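Local coordinates for protein Rik1-associated factor 1 (Schizosaccharomyces pombe, PDB 4O9D) that serves as a component of the Clr4 methyltransferase complex, which establishes heterochromatin by methylating histone H3, and is represented here by its WD-repeat beta-propeller, at residues L62-F67 with W116-N121; H78-Q83 with E88-S93; G153-T158 with F218-A223; I186-F191 with S195-I200. One frame throughout, in Å; residues are numbered along the deposited sequence.

Interaction 1: L62-F67 with W116-N121. With EDO (1,2-ethanediol), chain C.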
# COMPACT_ATOMS: atom_id res chain seq x y z
N LEU A 62 6.98 -5.14 13.86
CA LEU A 62 7.45 -5.69 12.58
C LEU A 62 7.63 -7.21 12.63
O LEU A 62 8.55 -7.72 13.29
CB LEU A 62 8.76 -4.99 12.14
CG LEU A 62 9.32 -5.49 10.80
CD1 LEU A 62 8.34 -5.20 9.65
CD2 LEU A 62 10.71 -4.90 10.51
N TRP A 63 6.76 -7.95 11.95
CA TRP A 63 6.75 -9.41 12.07
C TRP A 63 6.92 -10.12 10.73
O TRP A 63 6.53 -9.61 9.67
CB TRP A 63 5.48 -9.89 12.77
CG TRP A 63 5.28 -9.29 14.14
CD1 TRP A 63 4.91 -8.01 14.43
CD2 TRP A 63 5.43 -9.97 15.40
NE1 TRP A 63 4.83 -7.84 15.80
CE2 TRP A 63 5.14 -9.03 16.41
CE3 TRP A 63 5.79 -11.27 15.78
CZ2 TRP A 63 5.19 -9.35 17.77
CZ3 TRP A 63 5.84 -11.59 17.12
CH2 TRP A 63 5.54 -10.64 18.10
N ILE A 64 7.51 -11.31 10.78
CA ILE A 64 7.65 -12.14 9.60
C ILE A 64 7.15 -13.50 10.00
O ILE A 64 7.58 -14.04 11.03
CB ILE A 64 9.12 -12.28 9.12
CG1 ILE A 64 9.70 -10.92 8.71
CG2 ILE A 64 9.20 -13.24 7.92
CD1 ILE A 64 11.03 -11.04 7.97
N GLY A 65 6.24 -14.03 9.18
CA GLY A 65 5.62 -15.32 9.45
C GLY A 65 5.87 -16.29 8.30
O GLY A 65 6.24 -15.89 7.20
N ASP A 66 5.65 -17.58 8.58
CA ASP A 66 5.92 -18.66 7.64
C ASP A 66 4.68 -19.55 7.54
O ASP A 66 4.22 -20.08 8.55
CB ASP A 66 7.11 -19.49 8.13
CG ASP A 66 7.50 -20.59 7.16
OD1 ASP A 66 6.83 -21.64 7.16
OD2 ASP A 66 8.46 -20.39 6.39
N PHE A 67 4.15 -19.72 6.33
CA PHE A 67 2.88 -20.42 6.15
C PHE A 67 3.03 -21.94 6.39
O PHE A 67 2.16 -22.57 6.98
CB PHE A 67 2.30 -20.14 4.76
CG PHE A 67 1.77 -18.72 4.58
CD1 PHE A 67 0.96 -18.13 5.54
CD2 PHE A 67 2.09 -17.99 3.44
CE1 PHE A 67 0.46 -16.83 5.36
CE2 PHE A 67 1.59 -16.69 3.25
CZ PHE A 67 0.77 -16.11 4.23
N TRP A 116 16.15 -7.12 5.64
CA TRP A 116 16.21 -8.24 6.59
C TRP A 116 16.25 -9.59 5.86
O TRP A 116 15.61 -9.77 4.83
CB TRP A 116 14.97 -8.24 7.51
CG TRP A 116 14.56 -6.91 8.07
CD1 TRP A 116 13.74 -5.98 7.48
CD2 TRP A 116 14.92 -6.37 9.36
NE1 TRP A 116 13.58 -4.89 8.31
CE2 TRP A 116 14.30 -5.10 9.46
CE3 TRP A 116 15.71 -6.82 10.42
CZ2 TRP A 116 14.46 -4.29 10.58
CZ3 TRP A 116 15.86 -6.02 11.53
CH2 TRP A 116 15.24 -4.76 11.60
N ASP A 117 16.98 -10.57 6.40
CA ASP A 117 16.94 -11.90 5.80
C ASP A 117 15.79 -12.68 6.44
O ASP A 117 15.13 -12.20 7.38
CB ASP A 117 18.29 -12.63 5.89
CG ASP A 117 18.68 -13.02 7.32
OD1 ASP A 117 17.80 -13.20 8.19
OD2 ASP A 117 19.90 -13.16 7.58
N MET A 118 15.52 -13.88 5.94
CA MET A 118 14.35 -14.60 6.42
C MET A 118 14.47 -15.12 7.86
O MET A 118 13.52 -15.70 8.39
CB MET A 118 13.97 -15.72 5.44
CG MET A 118 13.46 -15.22 4.10
SD MET A 118 12.09 -14.02 4.24
CE MET A 118 12.95 -12.43 4.26
N GLU A 119 15.61 -14.90 8.52
CA GLU A 119 15.71 -15.27 9.94
C GLU A 119 15.70 -14.07 10.88
O GLU A 119 15.95 -14.20 12.09
CB GLU A 119 16.92 -16.14 10.19
CG GLU A 119 17.15 -17.16 9.11
CD GLU A 119 18.57 -17.14 8.62
OE1 GLU A 119 19.43 -17.71 9.32
OE2 GLU A 119 18.83 -16.54 7.54
N GLY A 120 15.43 -12.90 10.31
CA GLY A 120 15.29 -11.68 11.09
C GLY A 120 16.59 -10.91 11.28
O GLY A 120 16.63 -9.95 12.06
N ASN A 121 17.64 -11.33 10.58
CA ASN A 121 18.93 -10.65 10.66
C ASN A 121 18.89 -9.40 9.80
O ASN A 121 18.43 -9.44 8.67
CB ASN A 121 20.07 -11.54 10.14
CG ASN A 121 20.28 -12.78 10.98
OD1 ASN A 121 20.31 -12.72 12.21
ND2 ASN A 121 20.44 -13.91 10.32
C1 EDO C . 9.59 -16.33 10.46
O1 EDO C . 10.37 -16.80 9.35
C2 EDO C . 8.73 -17.46 11.02
O2 EDO C . 9.50 -18.64 11.28
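L62 and W116 meet through a single methyl group and an indole whose nitrogen is already committed to another partner, and no hydrogen bond joins the two segments. The contact lies between consecutive blades of the beta-propeller: strand 62-66 of one blade faces the end of strand 113-117 in the next, where W116 and D117 are the Trp-Asp pair that gives the WD repeat its name. L62 CD2 lies 3.6 Å from W116 NE1 and 3.7 Å from W116 CE2, approaching the ring obliquely. With CG of L62 anti to the backbone N (chi1 -179°), the branch reaches across the blade interface. The NE1 proton goes to T106 OG1, which is also hydrogen-bonded to H78 NE2, so L62 CD2 packs against the indole end of the Asp-His-Ser/Thr-Trp tetrad of WD40 blades, here D110, H78, T106 and W116. Further along, I64 CD1 sits 4.4 Å from M118 CE, and L104 packs against both side chains. An ethanediol, probably from crystallisation, sits beside I64 and sends a weak hydrogen bond from O1 to M118 O. The turn that presents M118 is fixed by D117. Its OD1 accepts E119 N at 2.8 Å in an Asx turn, while N121 N reaches the same oxygen from the opposite face of the carboxylate. The other oxygen, D117 OD2, uses its syn lone pair to take N121 ND2 at 2.9 Å, with the bond nearly in the amide plane.

Interaction 2: H78-Q83 with E88-S93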
# COMPACT_ATOMS: atom_id res chain seq x y z
N HIS A 78 12.23 -0.67 13.47
CA HIS A 78 12.69 0.73 13.43
C HIS A 78 12.25 1.44 14.71
O HIS A 78 11.13 1.22 15.17
CB HIS A 78 12.05 1.47 12.24
CG HIS A 78 12.29 0.83 10.90
ND1 HIS A 78 13.03 1.43 9.91
CD2 HIS A 78 11.89 -0.36 10.40
CE1 HIS A 78 13.07 0.64 8.84
NE2 HIS A 78 12.40 -0.46 9.12
N TYR A 79 13.07 2.33 15.25
CA TYR A 79 12.78 2.92 16.56
C TYR A 79 13.60 4.19 16.82
O TYR A 79 14.60 4.44 16.14
CB TYR A 79 13.07 1.90 17.66
CG TYR A 79 14.48 1.37 17.58
CD1 TYR A 79 15.52 2.01 18.23
CD2 TYR A 79 14.78 0.24 16.82
CE1 TYR A 79 16.83 1.53 18.13
CE2 TYR A 79 16.07 -0.24 16.72
CZ TYR A 79 17.09 0.41 17.38
OH TYR A 79 18.38 -0.07 17.28
N LYS A 80 13.18 4.98 17.80
CA LYS A 80 13.97 6.12 18.27
C LYS A 80 13.95 6.10 19.80
O LYS A 80 13.07 5.48 20.40
CB LYS A 80 13.39 7.46 17.77
CG LYS A 80 13.21 7.59 16.25
CD LYS A 80 12.30 8.78 15.87
CE LYS A 80 12.27 9.01 14.36
NZ LYS A 80 11.43 10.17 13.89
N LEU A 81 14.90 6.79 20.42
CA LEU A 81 14.94 6.89 21.88
C LEU A 81 14.03 8.02 22.37
O LEU A 81 14.29 9.19 22.07
CB LEU A 81 16.37 7.09 22.38
CG LEU A 81 17.39 6.03 21.95
CD1 LEU A 81 16.68 4.71 21.61
CD2 LEU A 81 18.21 6.52 20.76
N ASN A 82 12.98 7.67 23.12
CA ASN A 82 11.99 8.65 23.59
C ASN A 82 12.53 9.55 24.69
O ASN A 82 13.66 9.40 25.14
CB ASN A 82 10.71 7.94 24.10
CG ASN A 82 10.91 7.25 25.44
OD1 ASN A 82 12.00 7.30 26.04
ND2 ASN A 82 9.85 6.61 25.94
N GLN A 83 11.69 10.50 25.11
CA GLN A 83 12.07 11.51 26.09
C GLN A 83 12.48 10.97 27.48
O GLN A 83 12.88 11.74 28.34
CB GLN A 83 10.94 12.53 26.25
CG GLN A 83 10.91 13.59 25.16
CD GLN A 83 9.50 13.85 24.61
OE1 GLN A 83 9.32 14.00 23.40
NE2 GLN A 83 8.51 13.91 25.50
N GLU A 88 11.42 3.87 21.65
CA GLU A 88 10.05 3.60 21.24
C GLU A 88 10.05 3.27 19.75
O GLU A 88 10.85 3.80 18.99
CB GLU A 88 9.13 4.79 21.53
CG GLU A 88 8.35 4.67 22.86
CD GLU A 88 7.20 5.67 22.99
OE1 GLU A 88 6.06 5.25 23.31
OE2 GLU A 88 7.45 6.88 22.78
N TYR A 89 9.16 2.39 19.34
CA TYR A 89 9.10 1.96 17.95
C TYR A 89 8.50 3.03 17.03
O TYR A 89 7.62 3.80 17.44
CB TYR A 89 8.33 0.64 17.87
CG TYR A 89 9.18 -0.48 18.41
CD1 TYR A 89 10.17 -1.06 17.64
CD2 TYR A 89 9.03 -0.92 19.72
CE1 TYR A 89 10.96 -2.06 18.13
CE2 TYR A 89 9.82 -1.93 20.23
CZ TYR A 89 10.79 -2.49 19.43
OH TYR A 89 11.58 -3.50 19.92
N SER A 90 9.03 3.10 15.81
CA SER A 90 8.53 4.01 14.77
C SER A 90 7.62 3.27 13.79
O SER A 90 7.96 2.20 13.30
CB SER A 90 9.69 4.61 13.97
OG SER A 90 10.69 5.15 14.82
N THR A 91 6.47 3.87 13.50
CA THR A 91 5.54 3.36 12.50
C THR A 91 6.18 2.77 11.23
O THR A 91 7.00 3.41 10.56
CB THR A 91 4.59 4.48 12.09
OG1 THR A 91 3.81 4.84 13.24
CG2 THR A 91 3.66 4.03 10.95
N ILE A 92 5.77 1.56 10.88
CA ILE A 92 6.19 0.96 9.62
C ILE A 92 5.32 1.55 8.53
O ILE A 92 4.09 1.47 8.60
CB ILE A 92 6.03 -0.57 9.62
CG1 ILE A 92 6.86 -1.19 10.75
CG2 ILE A 92 6.45 -1.14 8.24
CD1 ILE A 92 8.35 -1.06 10.55
N SER A 93 5.95 2.13 7.52
CA SER A 93 5.20 2.83 6.50
C SER A 93 5.02 1.96 5.25
O SER A 93 4.00 2.05 4.57
CB SER A 93 5.86 4.19 6.16
OG SER A 93 7.18 4.00 5.67
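The beta hairpin of strands 79-81 and 87-97, at the edge of the blade containing WD repeat 1, pairs K80 with E88 as an antiparallel hydrogen-bonded pair and Y79 with Y89 as a non-hydrogen-bonded one. E88 N donates to K80 O at 2.6 Å and K80 N returns a bond to E88 O at 2.9 Å. Beyond them, S90 N reaches H78 O almost straight (174° at the hydrogen) but from well above the carbonyl plane. The E88 side chain runs out at about a right angle to N82, its OE2 lying 3.7 Å from N82 CB, with carboxylate and amide planes turned 60° apart. The amide oxygen of N82 is held by the backbone of V84 and E86. Shortening E88 to an alanine removes the CG and carboxylate packed on N82 CB and ND2, and is likely to open a gap beside that amide. On the opposite face, Y89 CD1 comes 4.1 Å from Y79 CB. At the inner end, I92 CD1 touches H78 CD2 at 3.6 Å, the two side chains crossing at about a right angle. H78 links NE2 to T106 of strand 103-108 and ND1 to D110, tying the hairpin into its own blade, while I92 bonds through its backbone to S49 of strand 44-49 in the preceding one.

Interaction 3: G153-T158 with F218-A223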
# COMPACT_ATOMS: atom_id res chain seq x y z
N GLY A 153 12.77 11.15 -3.94
CA GLY A 153 12.75 9.70 -4.13
C GLY A 153 14.20 9.15 -4.18
O GLY A 153 15.14 9.88 -4.50
N TYR A 154 14.37 7.88 -3.84
CA TYR A 154 15.67 7.22 -3.98
C TYR A 154 15.47 5.88 -4.72
O TYR A 154 14.39 5.26 -4.63
CB TYR A 154 16.27 6.98 -2.60
CG TYR A 154 16.39 8.21 -1.73
CD1 TYR A 154 17.52 9.02 -1.80
CD2 TYR A 154 15.38 8.55 -0.84
CE1 TYR A 154 17.64 10.16 -1.00
CE2 TYR A 154 15.49 9.67 -0.04
CZ TYR A 154 16.64 10.48 -0.12
OH TYR A 154 16.76 11.59 0.67
N LEU A 155 16.47 5.50 -5.51
CA LEU A 155 16.53 4.17 -6.11
C LEU A 155 17.72 3.41 -5.48
O LEU A 155 18.86 3.91 -5.51
CB LEU A 155 16.71 4.24 -7.63
CG LEU A 155 15.59 4.85 -8.49
CD1 LEU A 155 16.06 4.88 -9.95
CD2 LEU A 155 14.26 4.06 -8.34
N LEU A 156 17.46 2.23 -4.94
CA LEU A 156 18.50 1.45 -4.25
C LEU A 156 18.66 0.07 -4.84
O LEU A 156 17.67 -0.61 -5.09
CB LEU A 156 18.13 1.29 -2.78
CG LEU A 156 17.91 2.57 -1.98
CD1 LEU A 156 17.46 2.27 -0.55
CD2 LEU A 156 19.17 3.41 -2.00
N SER A 157 19.89 -0.38 -5.06
CA SER A 157 20.09 -1.78 -5.44
C SER A 157 20.74 -2.55 -4.31
O SER A 157 21.40 -1.96 -3.44
CB SER A 157 20.89 -1.92 -6.74
OG SER A 157 22.26 -1.73 -6.52
N THR A 158 20.52 -3.86 -4.28
CA THR A 158 21.01 -4.69 -3.17
C THR A 158 21.70 -5.94 -3.68
O THR A 158 21.28 -6.51 -4.68
CB THR A 158 19.84 -5.14 -2.21
OG1 THR A 158 18.89 -5.95 -2.93
CG2 THR A 158 19.13 -3.93 -1.63
N PHE A 218 10.03 9.88 -13.68
CA PHE A 218 11.49 9.81 -13.77
C PHE A 218 11.93 8.61 -14.64
O PHE A 218 11.22 7.60 -14.73
CB PHE A 218 12.09 9.65 -12.37
CG PHE A 218 12.01 10.89 -11.51
CD1 PHE A 218 10.84 11.22 -10.83
CD2 PHE A 218 13.12 11.71 -11.36
CE1 PHE A 218 10.78 12.36 -10.03
CE2 PHE A 218 13.07 12.84 -10.58
CZ PHE A 218 11.90 13.18 -9.91
N ASP A 219 13.09 8.71 -15.28
CA ASP A 219 13.66 7.55 -15.96
C ASP A 219 14.52 6.77 -14.96
O ASP A 219 15.38 7.35 -14.28
CB ASP A 219 14.53 8.00 -17.16
CG ASP A 219 15.16 6.83 -17.87
OD1 ASP A 219 14.41 6.07 -18.52
OD2 ASP A 219 16.39 6.66 -17.75
N ALA A 220 14.30 5.46 -14.84
CA ALA A 220 15.01 4.71 -13.80
C ALA A 220 16.48 4.41 -14.12
O ALA A 220 17.29 4.40 -13.22
CB ALA A 220 14.29 3.40 -13.44
N SER A 221 16.83 4.14 -15.37
CA SER A 221 18.24 3.80 -15.64
C SER A 221 19.15 5.04 -15.55
O SER A 221 20.32 4.92 -15.17
CB SER A 221 18.40 3.06 -16.96
OG SER A 221 17.77 3.73 -18.02
N THR A 222 18.64 6.23 -15.87
CA THR A 222 19.41 7.45 -15.68
C THR A 222 19.06 8.17 -14.38
O THR A 222 19.75 9.12 -13.99
CB THR A 222 19.25 8.44 -16.85
OG1 THR A 222 17.88 8.83 -16.99
CG2 THR A 222 19.75 7.81 -18.16
N ALA A 223 17.99 7.74 -13.71
CA ALA A 223 17.54 8.44 -12.51
C ALA A 223 17.27 9.93 -12.76
O ALA A 223 17.49 10.75 -11.88
CB ALA A 223 18.58 8.30 -11.42
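This is a small methyl contact between two adjacent propeller blades: the side chain of L155, in strand 153-158, rests on the turn that follows strand 214-219 in the next blade. No hydrogen bond crosses, and L155 supplies every contact on its side. The work is done by one methyl. L155 CG stands beside the backbone N (chi1 -66°) and CD1 is anti to CA (chi2 176°), which carries CD1 to the far end of an extended chain. There it lies 3.5 Å from A220 O, 4.2 Å from A220 CB and 4.5 Å from A223 CB, so that it meets the A220 carbonyl oxygen and the A220 methyl, with the A223 methyl at the limit of contact. V199 and A145 also pack on L155, making it part of a small apolar layer to which strands from both blades contribute. The turn has little regular bonding of its own, since A223 N reaches A220 O only weakly, and D219 does much to hold it. D219 OD2 accepts T222 N at 3.0 Å, an Asx motif, and also T222 OG1 at 2.7 Å, both arriving on the anti side of the carboxylate. D219 OD1 forms a salt bridge with K198 of the neighbouring strand, so both carboxylate oxygens are engaged. T222 OG1 is joined in addition to S224, where the chain enters the blade's last strand. A third strand of one blade set against the turn between the third and fourth strands of the next is consistent with the way neighbouring blades pack in a beta-propeller.

Interaction 4: I186-F191 with S195-I200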
# COMPACT_ATOMS: atom_id res chain seq x y z
N ILE A 186 4.82 6.03 -4.85
CA ILE A 186 5.86 5.67 -5.83
C ILE A 186 5.55 4.33 -6.48
O ILE A 186 5.11 3.39 -5.80
CB ILE A 186 7.27 5.70 -5.15
CG1 ILE A 186 8.39 6.03 -6.15
CG2 ILE A 186 7.57 4.37 -4.38
CD1 ILE A 186 9.69 6.54 -5.47
N GLU A 187 5.74 4.25 -7.80
CA GLU A 187 5.53 3.00 -8.54
C GLU A 187 6.48 2.92 -9.75
O GLU A 187 6.78 3.94 -10.39
CB GLU A 187 4.08 2.89 -9.09
CG GLU A 187 2.96 3.06 -8.07
CD GLU A 187 2.65 1.79 -7.25
OE1 GLU A 187 2.15 1.94 -6.10
OE2 GLU A 187 2.92 0.67 -7.75
N PHE A 188 6.94 1.72 -10.08
CA PHE A 188 7.61 1.52 -11.36
C PHE A 188 6.62 1.31 -12.49
O PHE A 188 5.51 0.82 -12.27
CB PHE A 188 8.51 0.30 -11.27
CG PHE A 188 9.79 0.54 -10.50
CD1 PHE A 188 10.88 1.16 -11.12
CD2 PHE A 188 9.92 0.14 -9.18
CE1 PHE A 188 12.09 1.38 -10.41
CE2 PHE A 188 11.12 0.36 -8.47
CZ PHE A 188 12.20 0.97 -9.11
N SER A 189 7.05 1.60 -13.72
CA SER A 189 6.20 1.38 -14.88
C SER A 189 7.03 1.00 -16.11
O SER A 189 8.04 1.67 -16.40
CB SER A 189 5.39 2.66 -15.15
OG SER A 189 4.56 2.53 -16.29
N ASN A 190 6.63 -0.06 -16.82
CA ASN A 190 7.33 -0.45 -18.06
C ASN A 190 6.44 -1.14 -19.11
O ASN A 190 6.95 -1.80 -20.03
CB ASN A 190 8.58 -1.32 -17.80
CG ASN A 190 8.25 -2.68 -17.17
OD1 ASN A 190 7.12 -3.18 -17.24
ND2 ASN A 190 9.26 -3.29 -16.55
N PHE A 191 5.13 -0.99 -18.98
CA PHE A 191 4.22 -1.45 -20.04
C PHE A 191 4.44 -2.95 -20.29
O PHE A 191 4.67 -3.40 -21.41
CB PHE A 191 4.44 -0.60 -21.31
CG PHE A 191 3.45 -0.86 -22.41
CD1 PHE A 191 2.11 -1.08 -22.14
CD2 PHE A 191 3.87 -0.87 -23.75
CE1 PHE A 191 1.19 -1.32 -23.18
CE2 PHE A 191 2.95 -1.11 -24.79
CZ PHE A 191 1.62 -1.33 -24.50
N SER A 195 8.76 -1.69 -22.58
CA SER A 195 9.47 -0.43 -22.62
C SER A 195 10.54 -0.40 -21.51
O SER A 195 10.66 -1.36 -20.75
CB SER A 195 8.48 0.74 -22.43
OG SER A 195 9.09 1.99 -22.72
N SER A 196 11.31 0.69 -21.40
CA SER A 196 12.28 0.83 -20.30
C SER A 196 11.58 1.26 -19.00
O SER A 196 10.46 1.80 -19.02
CB SER A 196 13.38 1.83 -20.65
OG SER A 196 12.84 3.11 -20.91
N ASP A 197 12.23 1.02 -17.86
CA ASP A 197 11.64 1.34 -16.55
C ASP A 197 11.53 2.84 -16.28
O ASP A 197 12.50 3.57 -16.43
CB ASP A 197 12.44 0.70 -15.42
CG ASP A 197 12.14 -0.78 -15.25
OD1 ASP A 197 11.52 -1.38 -16.16
OD2 ASP A 197 12.51 -1.35 -14.20
N LYS A 198 10.35 3.28 -15.86
CA LYS A 198 10.17 4.66 -15.39
C LYS A 198 9.64 4.58 -13.95
O LYS A 198 9.12 3.54 -13.54
CB LYS A 198 9.17 5.42 -16.28
CG LYS A 198 9.45 5.37 -17.80
CD LYS A 198 10.76 6.08 -18.14
CE LYS A 198 11.12 5.96 -19.63
NZ LYS A 198 12.11 6.99 -20.08
N VAL A 199 9.75 5.68 -13.22
CA VAL A 199 9.37 5.75 -11.82
C VAL A 199 8.38 6.90 -11.73
O VAL A 199 8.68 8.03 -12.11
CB VAL A 199 10.57 6.06 -10.92
CG1 VAL A 199 10.16 6.13 -9.44
CG2 VAL A 199 11.67 5.02 -11.16
N ILE A 200 7.18 6.59 -11.24
CA ILE A 200 6.15 7.58 -11.04
C ILE A 200 6.23 8.00 -9.57
O ILE A 200 6.27 7.16 -8.68
CB ILE A 200 4.75 6.97 -11.32
CG1 ILE A 200 4.68 6.40 -12.75
CG2 ILE A 200 3.66 7.99 -11.07
CD1 ILE A 200 3.59 5.25 -12.89
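F188 and V199 point the same way from neighbouring strands and lie side by side, V199 CG2 resting 3.7 Å from F188 CE1. The other branch of the valine, CG1, meets I186 CG1 at 3.7 Å, where the two side chains cross obliquely, so V199 is gripped by apolar groups of two residues. Behind them, S189 CB packs on I200 CD1 on the face shared by E187 and K198. This is a beta hairpin of strands 182-189 and 198-204, with E187-I200 and S189-K198 as its antiparallel hydrogen-bonded pairs; I200 N donates to E187 O at 2.8 Å. Past the last pair, N190 and D197 also run alongside each other, amide and carboxylate turned 46° apart. Set between its own N and carbonyl carbon (chi1 64°), the N190 amide lets ND2 reach the syn side of D197 OD1 at 3.0 Å, while OD1 of N190 accepts G193 N in the turn. With an alanine in place of N190, D197 OD1 would probably lose this donor and G193 N its acceptor. The chemistry thus changes along the hairpin: apolar packing backs the regular strands, whereas the mouth of the turn is fixed by the N190 side-chain bonds and by a backbone bond from S195 N to N190 O at 3.1 Å.

Overall arrangement
Interactions 1 and 3 join different blades, whereas interactions 2 and 4 each hold one hairpin together. The inter-blade pair are buried and small, built from methyl contacts, with aspartates bracing the turns on which the methyls rest; the hairpins are partly exposed and depend on backbone hydrogen bonds, with polar side chains gathered toward their turns. Interactions 1 and 2 meet through L62 CD1 and I92 CD1, 4.2 Å apart, and share the blade of WD repeat 1. Interactions 3 and 4 likewise share a blade, in which strands 198-204 and 214-219 lie side by side, joined also by K198 and D219. The two groups do not touch; the nearest atoms of interactions 1 and 3 are about 8 Å apart.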